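Local coordinates for uncharacterized protein (Helicobacter pylori, PDB 4O5J), which probably mediates attachment of the bacterium to host tissue by binding sialic acid-containing glycans through its extracellular adhesion domain, at residues K68-N73 against Q292-V297; N85-V90 against P251-A256; G96-Y101 against D150-L155; A156-A161 against L197-Q202; Y236-Q239 against F243-I246. All coordinates share one frame; numbering follows the deposited sequence.

Contact 1 (K68-N73 against Q292-V297); sequences KSFTNN and QNQKQV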
# COMPACT_ATOMS: atom_id res chain seq x y z
N LYS A 68 -14.69 13.95 4.24
CA LYS A 68 -14.28 14.94 3.22
C LYS A 68 -12.93 15.51 3.55
O LYS A 68 -12.09 15.74 2.66
CB LYS A 68 -15.27 16.11 3.12
CG LYS A 68 -16.60 15.68 2.61
CD LYS A 68 -17.60 16.83 2.65
CE LYS A 68 -18.08 17.22 1.24
NZ LYS A 68 -17.05 17.98 0.58
N SER A 69 -12.69 15.72 4.82
CA SER A 69 -11.42 16.30 5.18
C SER A 69 -10.26 15.30 4.87
O SER A 69 -9.16 15.68 4.41
CB SER A 69 -11.51 16.72 6.62
OG SER A 69 -10.26 17.16 7.01
N PHE A 70 -10.52 14.01 5.06
CA PHE A 70 -9.48 13.03 4.76
C PHE A 70 -9.26 13.02 3.25
O PHE A 70 -8.11 13.02 2.78
CB PHE A 70 -9.91 11.65 5.22
CG PHE A 70 -8.99 10.55 4.78
CD1 PHE A 70 -7.96 10.13 5.61
CD2 PHE A 70 -9.13 9.96 3.53
CE1 PHE A 70 -7.07 9.11 5.20
CE2 PHE A 70 -8.27 8.97 3.10
CZ PHE A 70 -7.23 8.53 3.94
N THR A 71 -10.34 13.02 2.47
CA THR A 71 -10.19 12.93 1.02
C THR A 71 -9.46 14.14 0.48
O THR A 71 -8.67 14.03 -0.45
CB THR A 71 -11.52 12.78 0.32
OG1 THR A 71 -12.14 11.61 0.81
CG2 THR A 71 -11.33 12.66 -1.22
N ASN A 72 -9.72 15.30 1.06
CA ASN A 72 -9.07 16.51 0.63
C ASN A 72 -7.56 16.42 0.78
O ASN A 72 -6.83 16.70 -0.17
CB ASN A 72 -9.62 17.69 1.41
CG ASN A 72 -9.18 19.01 0.82
OD1 ASN A 72 -9.57 19.35 -0.30
ND2 ASN A 72 -8.33 19.75 1.54
N ASN A 73 -7.09 15.97 1.95
CA ASN A 73 -5.66 15.78 2.16
C ASN A 73 -5.08 14.71 1.30
O ASN A 73 -3.99 14.89 0.70
CB ASN A 73 -5.36 15.47 3.62
CG ASN A 73 -5.50 16.67 4.45
OD1 ASN A 73 -5.18 17.75 4.04
ND2 ASN A 73 -6.04 16.50 5.57
N GLN A 292 -17.50 3.57 2.68
CA GLN A 292 -16.90 2.28 2.31
C GLN A 292 -15.66 2.45 1.52
O GLN A 292 -14.61 1.83 1.83
CB GLN A 292 -17.87 1.45 1.50
CG GLN A 292 -19.03 0.98 2.33
CD GLN A 292 -20.10 0.33 1.47
OE1 GLN A 292 -20.04 -0.85 1.17
NE2 GLN A 292 -21.08 1.10 1.09
N ASN A 293 -15.71 3.32 0.51
CA ASN A 293 -14.53 3.50 -0.39
C ASN A 293 -13.33 4.00 0.39
O ASN A 293 -12.21 3.54 0.16
CB ASN A 293 -14.80 4.48 -1.56
CG ASN A 293 -15.74 3.91 -2.58
OD1 ASN A 293 -15.88 2.70 -2.70
ND2 ASN A 293 -16.37 4.77 -3.32
N GLN A 294 -13.56 4.95 1.29
CA GLN A 294 -12.47 5.52 2.04
C GLN A 294 -11.90 4.45 3.01
O GLN A 294 -10.70 4.43 3.25
CB GLN A 294 -12.91 6.74 2.83
CG GLN A 294 -11.73 7.47 3.45
CD GLN A 294 -12.15 8.85 3.97
OE1 GLN A 294 -12.25 9.09 5.20
NE2 GLN A 294 -12.44 9.77 3.02
N LYS A 295 -12.74 3.56 3.52
CA LYS A 295 -12.21 2.47 4.35
C LYS A 295 -11.35 1.52 3.47
O LYS A 295 -10.26 1.09 3.88
CB LYS A 295 -13.33 1.70 5.05
CG LYS A 295 -12.76 0.67 6.06
CD LYS A 295 -13.86 -0.29 6.49
CE LYS A 295 -13.62 -1.07 7.79
NZ LYS A 295 -12.18 -1.33 8.04
N GLN A 296 -11.80 1.26 2.23
CA GLN A 296 -11.04 0.39 1.34
C GLN A 296 -9.68 1.03 1.01
O GLN A 296 -8.67 0.33 0.84
CB GLN A 296 -11.83 0.12 0.05
CG GLN A 296 -11.05 -0.74 -0.89
CD GLN A 296 -10.66 -2.08 -0.25
OE1 GLN A 296 -11.53 -2.87 0.02
NE2 GLN A 296 -9.37 -2.33 -0.04
N VAL A 297 -9.65 2.35 0.94
CA VAL A 297 -8.37 3.05 0.67
C VAL A 297 -7.39 2.78 1.82
O VAL A 297 -6.25 2.42 1.56
CB VAL A 297 -8.56 4.58 0.47
CG1 VAL A 297 -7.20 5.28 0.51
CG2 VAL A 297 -9.29 4.85 -0.84
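Gln294 reaches across from helix 281-309 and lays its amide against Phe70 of helix 57-76. The two side chains run past each other in opposite directions, with amide and ring planes 39° apart, an oblique approach. Its tightest point lies between Gln294 CD and Phe70 CD2, at 3.2 Å. Gln294 CG follows along the same flank, 3.8 Å from Phe70 CE2, while Gln294 OE1 sits nearer the root of the ring, 3.5 Å from Phe70 CB. In Gln294, CG stands anti to the backbone N (chi1 -171°) and the chain beyond it is extended, which carries the amide over to the opposing helix.

The amide nitrogen lies on the Thr71 flank: Gln294 NE2 is 2.9 Å from Thr71 OG1. Both atoms have a hydrogen-bonding partner in the carbonyl oxygen of Leu67, which therefore accepts from the glutamine amide and the threonine hydroxyl together. The buried amide nitrogen thereby finds a backbone acceptor on the helix it packs on. CA atoms of Thr71 and Gln294 remain 7.8 Å apart, and the long glutamine bridges that separation.

Around this pair, helix 343-396 supplies Tyr357, whose ring meets Phe70 edge-to-face, and Val361 against Gln294, while Asn263 of helix 241-268 also touches Gln294, so four helices of the predominantly helical adhesion domain converge here.

Contact 2 (N85-V90 against P251-A256); sequences NAVQAV and PILQQA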
# COMPACT_ATOMS: atom_id res chain seq x y z
N ASN A 85 2.19 9.16 0.55
CA ASN A 85 3.28 8.64 1.35
C ASN A 85 3.53 7.13 1.01
O ASN A 85 4.67 6.68 0.92
CB ASN A 85 3.03 8.82 2.83
CG ASN A 85 4.09 8.06 3.64
OD1 ASN A 85 5.25 8.51 3.78
ND2 ASN A 85 3.75 6.85 4.09
N ALA A 86 2.44 6.37 0.83
CA ALA A 86 2.57 4.97 0.45
C ALA A 86 3.31 4.88 -0.90
O ALA A 86 4.22 4.05 -1.08
CB ALA A 86 1.20 4.32 0.36
N VAL A 87 2.92 5.72 -1.87
CA VAL A 87 3.60 5.74 -3.15
C VAL A 87 5.11 6.00 -2.98
O VAL A 87 5.93 5.32 -3.61
CB VAL A 87 3.00 6.81 -4.09
CG1 VAL A 87 3.84 6.95 -5.35
CG2 VAL A 87 1.56 6.45 -4.44
N GLN A 88 5.48 6.97 -2.16
CA GLN A 88 6.87 7.26 -1.90
C GLN A 88 7.60 6.01 -1.40
O GLN A 88 8.72 5.68 -1.89
CB GLN A 88 7.04 8.38 -0.88
CG GLN A 88 6.87 9.79 -1.44
CD GLN A 88 7.97 10.18 -2.46
OE1 GLN A 88 8.91 9.40 -2.79
NE2 GLN A 88 7.88 11.40 -2.95
N ALA A 89 7.01 5.32 -0.45
CA ALA A 89 7.63 4.09 0.11
C ALA A 89 7.83 3.04 -0.98
O ALA A 89 8.92 2.45 -1.12
CB ALA A 89 6.78 3.51 1.25
N VAL A 90 6.79 2.77 -1.76
CA VAL A 90 6.85 1.71 -2.76
C VAL A 90 7.89 2.04 -3.84
O VAL A 90 8.72 1.18 -4.18
CB VAL A 90 5.46 1.47 -3.37
CG1 VAL A 90 5.55 0.52 -4.59
CG2 VAL A 90 4.54 0.93 -2.28
N PRO A 251 0.37 -2.99 -8.09
CA PRO A 251 -1.03 -3.01 -8.52
C PRO A 251 -1.97 -2.64 -7.39
O PRO A 251 -2.97 -1.98 -7.64
CB PRO A 251 -1.28 -4.48 -8.92
CG PRO A 251 0.07 -5.05 -9.15
CD PRO A 251 1.00 -4.31 -8.22
N ILE A 252 -1.63 -3.03 -6.16
CA ILE A 252 -2.47 -2.65 -5.01
C ILE A 252 -2.51 -1.14 -4.87
O ILE A 252 -3.57 -0.53 -4.68
CB ILE A 252 -1.97 -3.28 -3.69
CG1 ILE A 252 -2.19 -4.78 -3.71
CG2 ILE A 252 -2.68 -2.67 -2.50
CD1 ILE A 252 -1.53 -5.51 -2.49
N LEU A 253 -1.34 -0.51 -4.96
CA LEU A 253 -1.24 0.93 -4.84
C LEU A 253 -1.97 1.63 -6.05
O LEU A 253 -2.70 2.59 -5.87
CB LEU A 253 0.21 1.32 -4.77
CG LEU A 253 0.51 2.62 -4.11
CD1 LEU A 253 -0.33 2.88 -2.91
CD2 LEU A 253 1.95 2.53 -3.70
N GLN A 254 -1.82 1.08 -7.27
CA GLN A 254 -2.54 1.61 -8.45
C GLN A 254 -4.01 1.58 -8.19
O GLN A 254 -4.73 2.54 -8.49
CB GLN A 254 -2.24 0.87 -9.74
CG GLN A 254 -0.81 1.05 -10.19
CD GLN A 254 -0.37 0.07 -11.29
OE1 GLN A 254 -0.56 -1.16 -11.16
NE2 GLN A 254 0.22 0.60 -12.40
N GLN A 255 -4.45 0.49 -7.57
CA GLN A 255 -5.86 0.34 -7.26
C GLN A 255 -6.28 1.41 -6.23
O GLN A 255 -7.30 2.08 -6.38
CB GLN A 255 -6.10 -1.08 -6.78
CG GLN A 255 -7.53 -1.42 -6.70
CD GLN A 255 -8.17 -1.24 -8.02
OE1 GLN A 255 -7.52 -1.54 -9.02
NE2 GLN A 255 -9.45 -0.72 -8.06
N ALA A 256 -5.43 1.61 -5.23
CA ALA A 256 -5.70 2.61 -4.19
C ALA A 256 -5.77 4.04 -4.79
O ALA A 256 -6.60 4.86 -4.39
CB ALA A 256 -4.60 2.53 -3.14
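Leu253 of helix 241-268 supplies the whole apolar contact, pushing its isobutyl group against Ala86, Val87 and Val90 of helix 82-101. Among the side-chain contacts, its two methyls divide the work: CD1 of Leu253 turns to Ala86 CB at 3.9 Å, and CD2 of Leu253 meets Val90 CG2 tip to tip at 3.4 Å, tighter than usual for two carbons. Leu253 CG lies 4.0 Å from Val87 CG2, a branch that stands beside its own backbone N because CG1 takes the anti position (chi1 172°).

A second kind of contact is methyl against backbone. Leu253 CD2 rests 3.7 Å from Val87 CA and 3.8 Å from the carbonyl oxygen of Ala86, an oxygen already used by the helical bond from Val90 N. No hydrogen bond joins the two segments, so they meet through van der Waals packing alone.

The helix segments run nearly antiparallel, crossing at -159° with axes 10.7 Å apart, a separation that the single leucine spans. Helix 281-309 reaches the same leucine through Ile304, helix 193-209 touches Val87 through Val193, and helix 343-396 packs beside Asn85 and Ala89, which places the contact deep in the helical bundle.

Contact 3 (G96-Y101 against D150-L155); sequences GFWSLY and DKMKKL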
# COMPACT_ATOMS: atom_id res chain seq x y z
N GLY A 96 15.32 0.88 -4.55
CA GLY A 96 16.21 0.23 -3.60
C GLY A 96 16.52 -1.18 -4.05
O GLY A 96 17.67 -1.60 -4.04
N PHE A 97 15.50 -1.92 -4.46
CA PHE A 97 15.76 -3.24 -4.96
C PHE A 97 16.65 -3.22 -6.21
O PHE A 97 17.59 -4.00 -6.37
CB PHE A 97 14.47 -4.02 -5.24
CG PHE A 97 14.74 -5.38 -5.77
CD1 PHE A 97 15.05 -6.42 -4.92
CD2 PHE A 97 14.78 -5.61 -7.15
CE1 PHE A 97 15.34 -7.68 -5.41
CE2 PHE A 97 15.08 -6.86 -7.65
CZ PHE A 97 15.35 -7.91 -6.79
N TRP A 98 16.32 -2.31 -7.12
CA TRP A 98 17.14 -2.18 -8.34
C TRP A 98 18.58 -1.94 -7.97
O TRP A 98 19.54 -2.49 -8.56
CB TRP A 98 16.63 -1.00 -9.20
CG TRP A 98 17.59 -0.73 -10.28
CD1 TRP A 98 18.53 0.25 -10.32
CD2 TRP A 98 17.77 -1.53 -11.50
NE1 TRP A 98 19.27 0.16 -11.49
CE2 TRP A 98 18.84 -0.91 -12.24
CE3 TRP A 98 17.17 -2.67 -12.02
CZ2 TRP A 98 19.28 -1.40 -13.47
CZ3 TRP A 98 17.60 -3.16 -13.26
CH2 TRP A 98 18.65 -2.53 -13.97
N SER A 99 18.77 -1.10 -6.98
CA SER A 99 20.12 -0.79 -6.46
C SER A 99 20.84 -2.07 -5.96
O SER A 99 22.06 -2.25 -6.22
CB SER A 99 19.99 0.21 -5.35
OG SER A 99 21.26 0.61 -4.97
N LEU A 100 20.11 -2.99 -5.31
CA LEU A 100 20.71 -4.25 -4.83
C LEU A 100 21.01 -5.18 -5.99
O LEU A 100 22.12 -5.72 -6.12
CB LEU A 100 19.77 -4.98 -3.86
CG LEU A 100 19.57 -4.40 -2.49
CD1 LEU A 100 18.51 -5.24 -1.74
CD2 LEU A 100 20.92 -4.34 -1.72
N TYR A 101 19.95 -5.42 -6.78
CA TYR A 101 19.98 -6.34 -7.92
C TYR A 101 21.03 -5.94 -8.98
O TYR A 101 21.82 -6.80 -9.49
CB TYR A 101 18.59 -6.31 -8.48
CG TYR A 101 18.33 -7.03 -9.79
CD1 TYR A 101 18.26 -8.40 -9.85
CD2 TYR A 101 18.02 -6.29 -10.98
CE1 TYR A 101 17.93 -9.08 -11.02
CE2 TYR A 101 17.68 -6.95 -12.16
CZ TYR A 101 17.65 -8.33 -12.17
OH TYR A 101 17.29 -9.00 -13.35
N ASP A 150 19.63 -3.19 -21.07
CA ASP A 150 19.34 -1.81 -21.52
C ASP A 150 17.92 -1.40 -21.23
O ASP A 150 17.70 -0.31 -20.68
CB ASP A 150 19.60 -1.65 -23.04
CG ASP A 150 21.11 -1.69 -23.37
OD1 ASP A 150 21.43 -2.00 -24.54
OD2 ASP A 150 21.96 -1.46 -22.45
N LYS A 151 16.95 -2.26 -21.57
CA LYS A 151 15.57 -1.98 -21.21
C LYS A 151 15.37 -1.75 -19.70
O LYS A 151 14.66 -0.81 -19.30
CB LYS A 151 14.65 -3.10 -21.69
CG LYS A 151 14.61 -3.27 -23.22
CD LYS A 151 13.42 -4.09 -23.77
CE LYS A 151 13.43 -5.52 -23.30
NZ LYS A 151 12.10 -6.16 -23.62
N MET A 152 15.98 -2.60 -18.86
CA MET A 152 15.81 -2.42 -17.41
C MET A 152 16.42 -1.10 -16.98
O MET A 152 15.76 -0.30 -16.27
CB MET A 152 16.48 -3.55 -16.63
CG MET A 152 15.82 -4.91 -16.84
SD MET A 152 16.74 -6.20 -15.88
CE MET A 152 15.75 -7.63 -16.31
N LYS A 153 17.67 -0.90 -17.36
CA LYS A 153 18.41 0.33 -16.96
C LYS A 153 17.61 1.60 -17.36
O LYS A 153 17.49 2.55 -16.58
CB LYS A 153 19.78 0.33 -17.61
CG LYS A 153 20.65 1.50 -17.18
CD LYS A 153 20.95 1.49 -15.63
CE LYS A 153 22.07 2.44 -15.37
NZ LYS A 153 22.48 2.47 -13.90
N LYS A 154 17.06 1.62 -18.57
CA LYS A 154 16.30 2.77 -19.02
C LYS A 154 15.06 2.98 -18.12
O LYS A 154 14.81 4.12 -17.64
CB LYS A 154 15.90 2.57 -20.52
CG LYS A 154 14.84 3.50 -21.04
CD LYS A 154 15.22 4.93 -21.04
CE LYS A 154 14.19 5.78 -21.92
NZ LYS A 154 14.49 7.23 -21.55
N LEU A 155 14.31 1.92 -17.86
CA LEU A 155 13.15 2.02 -16.94
C LEU A 155 13.59 2.53 -15.56
O LEU A 155 12.90 3.41 -14.97
CB LEU A 155 12.44 0.70 -16.80
CG LEU A 155 11.63 0.26 -18.02
CD1 LEU A 155 11.21 -1.20 -17.90
CD2 LEU A 155 10.41 1.19 -18.25
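Lys153 NZ makes a hydrogen bond to O2 of a bound glycerol, probably from the crystallisation liquor, while the lysine's CD packs 4.0 Å from Trp98 CZ2. The lysine chain crosses the indole at about a right angle and is bent at chi2 (62°), which brings its aliphatic part back across the end of the indole although its first bond, from CA to CB, points away from helix 82-101. Trp98 also meets Met152: its CZ3 is 3.6 Å from Met152 CB, the two side chains running obliquely to each other.

Helices 82-101 and 146-163 pass antiparallel at a marked slant here, with a signed crossing of -142° and axes 12.0 Å apart, and large side chains bridge the wide interval between these parts of the adhesin's helical domain. Between the helices, Met152 makes a Met-aromatic contact with each of the two rings. Its SD lies at the edge of both, 5.4 Å from the centroid of the Trp98 six-membered ring and 5.3 Å from that of Tyr101. The terminal methyl goes on to the phenol, with Met152 CE 3.6 Å from Tyr101 OH. Leu206 of helix 193-209 and Met144 of strand 143-144 also touch Met152, and Tyr101 packs on Ile207 and Pro237.

Contact 4 (A156-A161 against L197-Q202); sequences AEDLQA and LNLAQQ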
# COMPACT_ATOMS: atom_id res chain seq x y z
N ALA A 156 14.72 2.02 -15.06
CA ALA A 156 15.23 2.43 -13.73
C ALA A 156 15.56 3.91 -13.72
O ALA A 156 15.24 4.63 -12.75
CB ALA A 156 16.44 1.59 -13.31
N GLU A 157 16.22 4.39 -14.77
CA GLU A 157 16.53 5.82 -14.90
C GLU A 157 15.29 6.66 -15.00
O GLU A 157 15.20 7.70 -14.34
CB GLU A 157 17.45 6.08 -16.08
CG GLU A 157 18.85 5.56 -15.82
CD GLU A 157 19.66 5.41 -17.14
OE1 GLU A 157 19.05 5.53 -18.25
OE2 GLU A 157 20.91 5.18 -17.07
N ASP A 158 14.29 6.21 -15.78
CA ASP A 158 13.03 6.96 -15.90
C ASP A 158 12.33 7.04 -14.53
O ASP A 158 11.80 8.09 -14.14
CB ASP A 158 12.10 6.33 -16.93
CG ASP A 158 12.62 6.48 -18.35
OD1 ASP A 158 12.14 5.77 -19.28
OD2 ASP A 158 13.55 7.30 -18.55
N LEU A 159 12.31 5.93 -13.81
CA LEU A 159 11.65 5.89 -12.51
C LEU A 159 12.40 6.81 -11.54
O LEU A 159 11.77 7.59 -10.79
CB LEU A 159 11.59 4.45 -11.96
CG LEU A 159 10.88 4.27 -10.63
CD1 LEU A 159 9.46 4.83 -10.70
CD2 LEU A 159 10.91 2.77 -10.28
N GLN A 160 13.72 6.74 -11.52
CA GLN A 160 14.49 7.66 -10.70
C GLN A 160 14.16 9.14 -11.01
O GLN A 160 13.97 9.96 -10.10
CB GLN A 160 15.99 7.38 -10.89
CG GLN A 160 16.92 8.41 -10.23
CD GLN A 160 16.83 8.35 -8.75
OE1 GLN A 160 16.21 9.21 -8.10
NE2 GLN A 160 17.36 7.32 -8.20
N ALA A 161 14.12 9.50 -12.31
CA ALA A 161 13.77 10.89 -12.66
C ALA A 161 12.34 11.26 -12.21
O ALA A 161 12.09 12.41 -11.82
CB ALA A 161 13.94 11.15 -14.18
N LEU A 197 4.19 4.74 -10.87
CA LEU A 197 3.73 3.37 -10.62
C LEU A 197 3.83 2.54 -11.90
O LEU A 197 4.23 1.36 -11.87
CB LEU A 197 2.33 3.32 -10.05
CG LEU A 197 2.29 3.90 -8.64
CD1 LEU A 197 0.86 4.00 -8.17
CD2 LEU A 197 3.12 3.04 -7.68
N ASN A 198 3.49 3.16 -13.05
CA ASN A 198 3.57 2.44 -14.30
C ASN A 198 5.03 2.05 -14.68
O ASN A 198 5.28 0.96 -15.15
CB ASN A 198 2.96 3.33 -15.41
CG ASN A 198 3.09 2.68 -16.77
OD1 ASN A 198 3.93 3.04 -17.54
ND2 ASN A 198 2.33 1.67 -17.01
N LEU A 199 5.97 2.97 -14.46
CA LEU A 199 7.35 2.66 -14.75
C LEU A 199 7.83 1.54 -13.79
O LEU A 199 8.50 0.59 -14.21
CB LEU A 199 8.21 3.91 -14.60
CG LEU A 199 8.02 4.97 -15.70
CD1 LEU A 199 8.67 6.29 -15.28
CD2 LEU A 199 8.58 4.48 -17.02
N ALA A 200 7.47 1.65 -12.52
CA ALA A 200 7.82 0.64 -11.50
C ALA A 200 7.26 -0.72 -11.93
O ALA A 200 8.00 -1.72 -11.94
CB ALA A 200 7.25 1.01 -10.13
N GLN A 201 5.99 -0.76 -12.31
CA GLN A 201 5.33 -1.99 -12.72
C GLN A 201 6.12 -2.63 -13.91
O GLN A 201 6.40 -3.84 -13.93
CB GLN A 201 3.88 -1.70 -13.08
CG GLN A 201 3.11 -2.88 -13.61
CD GLN A 201 2.69 -3.76 -12.48
OE1 GLN A 201 1.86 -3.35 -11.65
NE2 GLN A 201 3.27 -4.97 -12.41
N GLN A 202 6.49 -1.81 -14.90
CA GLN A 202 7.19 -2.35 -16.04
C GLN A 202 8.56 -2.92 -15.65
O GLN A 202 9.00 -3.94 -16.19
CB GLN A 202 7.42 -1.25 -17.11
CG GLN A 202 6.12 -0.73 -17.74
CD GLN A 202 6.44 0.34 -18.80
OE1 GLN A 202 7.19 0.12 -19.76
NE2 GLN A 202 5.92 1.50 -18.56
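Leu159 and Leu199 bring helices 146-163 and 193-209 close together, their CA atoms 5.8 Å apart where the two segments run antiparallel, crossing at -154° with axes 9.2 Å apart. The arrangement is an antiparallel helix pair of the adhesin's helical domain; the connection between the two helices carries the Cys174-Cys179 disulfide. The two leucines carry the packing, sliding past each other in opposite directions instead of meeting at their ends.

Leu199 projects toward the backbone of the other helix. Its CD1 is 3.8 Å from Asp158 CB and equally near the carbonyl oxygen of Asp158, and its CD2 approaches the same CB at 4.0 Å. Asp158 thus presents only its methylene and backbone to the leucine, while its carboxylate turns away to a salt bridge with Lys154, one turn earlier on the same helix.

From the opposite helix Leu159 answers with both methyls. With CG anti to the backbone N (chi1 -178°), the branch is directed onto the surface between Leu199 and Ala200. It also touches Ile91, Val94 and Leu95 of helix 82-101, so Leu159 lies between helices 82-101 and 193-209. Leu199 also touches Leu155 of helix 146-163. The CD1 methyl of Leu159 lies 4.2 Å from Leu199 CB, and its CD2 methyl lies 3.9 Å from Ala200 CA and 4.1 Å from Ala200 CB.

Contact 5 (Y236-Q239 against F243-I246); sequences YPTQ and FNNI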
# COMPACT_ATOMS: atom_id res chain seq x y z
N TYR A 236 16.56 -16.95 -8.83
CA TYR A 236 15.78 -15.94 -9.57
C TYR A 236 15.09 -15.02 -8.57
O TYR A 236 14.71 -15.44 -7.50
CB TYR A 236 14.73 -16.60 -10.47
CG TYR A 236 15.35 -17.57 -11.39
CD1 TYR A 236 16.08 -17.12 -12.49
CD2 TYR A 236 15.27 -18.96 -11.17
CE1 TYR A 236 16.69 -18.05 -13.40
CE2 TYR A 236 15.91 -19.87 -12.04
CZ TYR A 236 16.60 -19.37 -13.16
OH TYR A 236 17.25 -20.22 -13.98
N PRO A 237 14.95 -13.75 -8.93
CA PRO A 237 14.31 -12.78 -8.01
C PRO A 237 12.97 -13.26 -7.47
O PRO A 237 12.61 -12.91 -6.35
CB PRO A 237 14.14 -11.53 -8.90
CG PRO A 237 15.30 -11.63 -9.84
CD PRO A 237 15.49 -13.12 -10.15
N THR A 238 12.21 -14.00 -8.29
CA THR A 238 10.87 -14.45 -7.91
C THR A 238 10.96 -15.50 -6.76
O THR A 238 9.95 -15.94 -6.27
CB THR A 238 10.12 -15.08 -9.07
OG1 THR A 238 11.02 -15.91 -9.76
CG2 THR A 238 9.65 -13.94 -10.07
N GLN A 239 12.17 -15.87 -6.36
CA GLN A 239 12.34 -16.77 -5.20
C GLN A 239 12.59 -15.98 -3.94
O GLN A 239 12.74 -16.57 -2.90
CB GLN A 239 13.50 -17.73 -5.41
CG GLN A 239 13.35 -18.70 -6.57
CD GLN A 239 11.99 -19.31 -6.59
OE1 GLN A 239 11.72 -20.24 -5.86
NE2 GLN A 239 11.10 -18.76 -7.43
N PHE A 243 11.61 -9.22 -3.22
CA PHE A 243 11.21 -8.94 -4.58
C PHE A 243 9.69 -9.14 -4.77
O PHE A 243 8.99 -8.21 -5.25
CB PHE A 243 11.96 -9.77 -5.57
CG PHE A 243 11.53 -9.51 -7.03
CD1 PHE A 243 11.99 -8.40 -7.72
CD2 PHE A 243 10.59 -10.35 -7.66
CE1 PHE A 243 11.56 -8.16 -9.03
CE2 PHE A 243 10.18 -10.13 -8.92
CZ PHE A 243 10.67 -9.04 -9.63
N ASN A 244 9.18 -10.31 -4.44
CA ASN A 244 7.79 -10.60 -4.64
C ASN A 244 6.88 -9.62 -3.92
O ASN A 244 5.90 -9.14 -4.49
CB ASN A 244 7.47 -12.02 -4.21
CG ASN A 244 8.24 -13.05 -5.02
OD1 ASN A 244 8.60 -12.78 -6.18
ND2 ASN A 244 8.53 -14.19 -4.44
N ASN A 245 7.18 -9.35 -2.64
CA ASN A 245 6.32 -8.49 -1.87
C ASN A 245 6.30 -7.05 -2.48
O ASN A 245 5.24 -6.44 -2.58
CB ASN A 245 6.78 -8.43 -0.43
CG ASN A 245 6.30 -9.64 0.37
OD1 ASN A 245 5.85 -10.64 -0.20
ND2 ASN A 245 6.40 -9.55 1.69
N ILE A 246 7.45 -6.51 -2.83
CA ILE A 246 7.52 -5.19 -3.41
C ILE A 246 6.74 -5.18 -4.73
O ILE A 246 5.96 -4.28 -4.97
CB ILE A 246 8.98 -4.73 -3.68
CG1 ILE A 246 9.71 -4.50 -2.36
CG2 ILE A 246 8.98 -3.45 -4.53
CD1 ILE A 246 11.21 -4.08 -2.52
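Pro237 and Thr238 belong to a short 3-10 turn that folds back beside the start of helix 241-268, with the CA atoms of Pro237 and Phe243 6.0 Å apart and those of Thr238 and Asn244 5.9 Å apart.

The proline sits over one face of the Phe243 ring. Pro237 CB lies almost directly above the ring centre, 3.9 Å from the centroid and 12° off the normal, which makes this a CH-pi contact. The carbonyl of the same residue leans on the base of the aromatic, Pro237 O being 3.3 Å from Phe243 CB. The phenylalanine has its CG anti to the backbone N, a setting that swings the ring back beneath the proline. Next to it, Thr238 runs side by side with the aromatic in the same direction, its CG2 4.0 Å from Phe243 CE2.

Asn244 provides the polar link. Its ND2 donates a nearly straight hydrogen bond of 2.9 Å (165° at the hydrogen) to the carbonyl oxygen of Thr238. That oxygen lies in the amide plane of Asn244, yet the donor comes in from above the carbonyl plane, 60° out of it. The other end of the amide, Asn244 OD1, comes within 3.3 Å of Thr238 CA and lies at the edge of the Phe243 ring, in its plane.

Phe97 of helix 82-101 meets the Phe243 ring, and Ile207 of helix 193-209 touches both Pro237 and Phe243. The whole is a local turn-to-helix junction, in which a proline-aromatic CH-pi contact and an amide-to-backbone bond tie the 3-10 turn to the first turn of the helix.

Overall arrangement
The five contacts are strung along the elongated helical domain, contact 1 and contact 3 lying farthest apart, with centres about 34 Å from each other on opposite sides of the chain's centre. Contact 2 lies between, about 15 Å from contact 1, and shares helix 82-101 with contact 3 and helix 241-268 with contact 5. Contacts 3 and 4 both draw on helix 146-163; their centres are about 9 Å apart and Trp98 packs on Ala156. Contact 3 touches contact 5 through Phe97 and Phe243, and contact 2 touches contact 4 where Leu253 meets Leu197. Glycerol at Lys153 and ethanediol about 4 Å from Gln239 probably come from the crystallisation liquor.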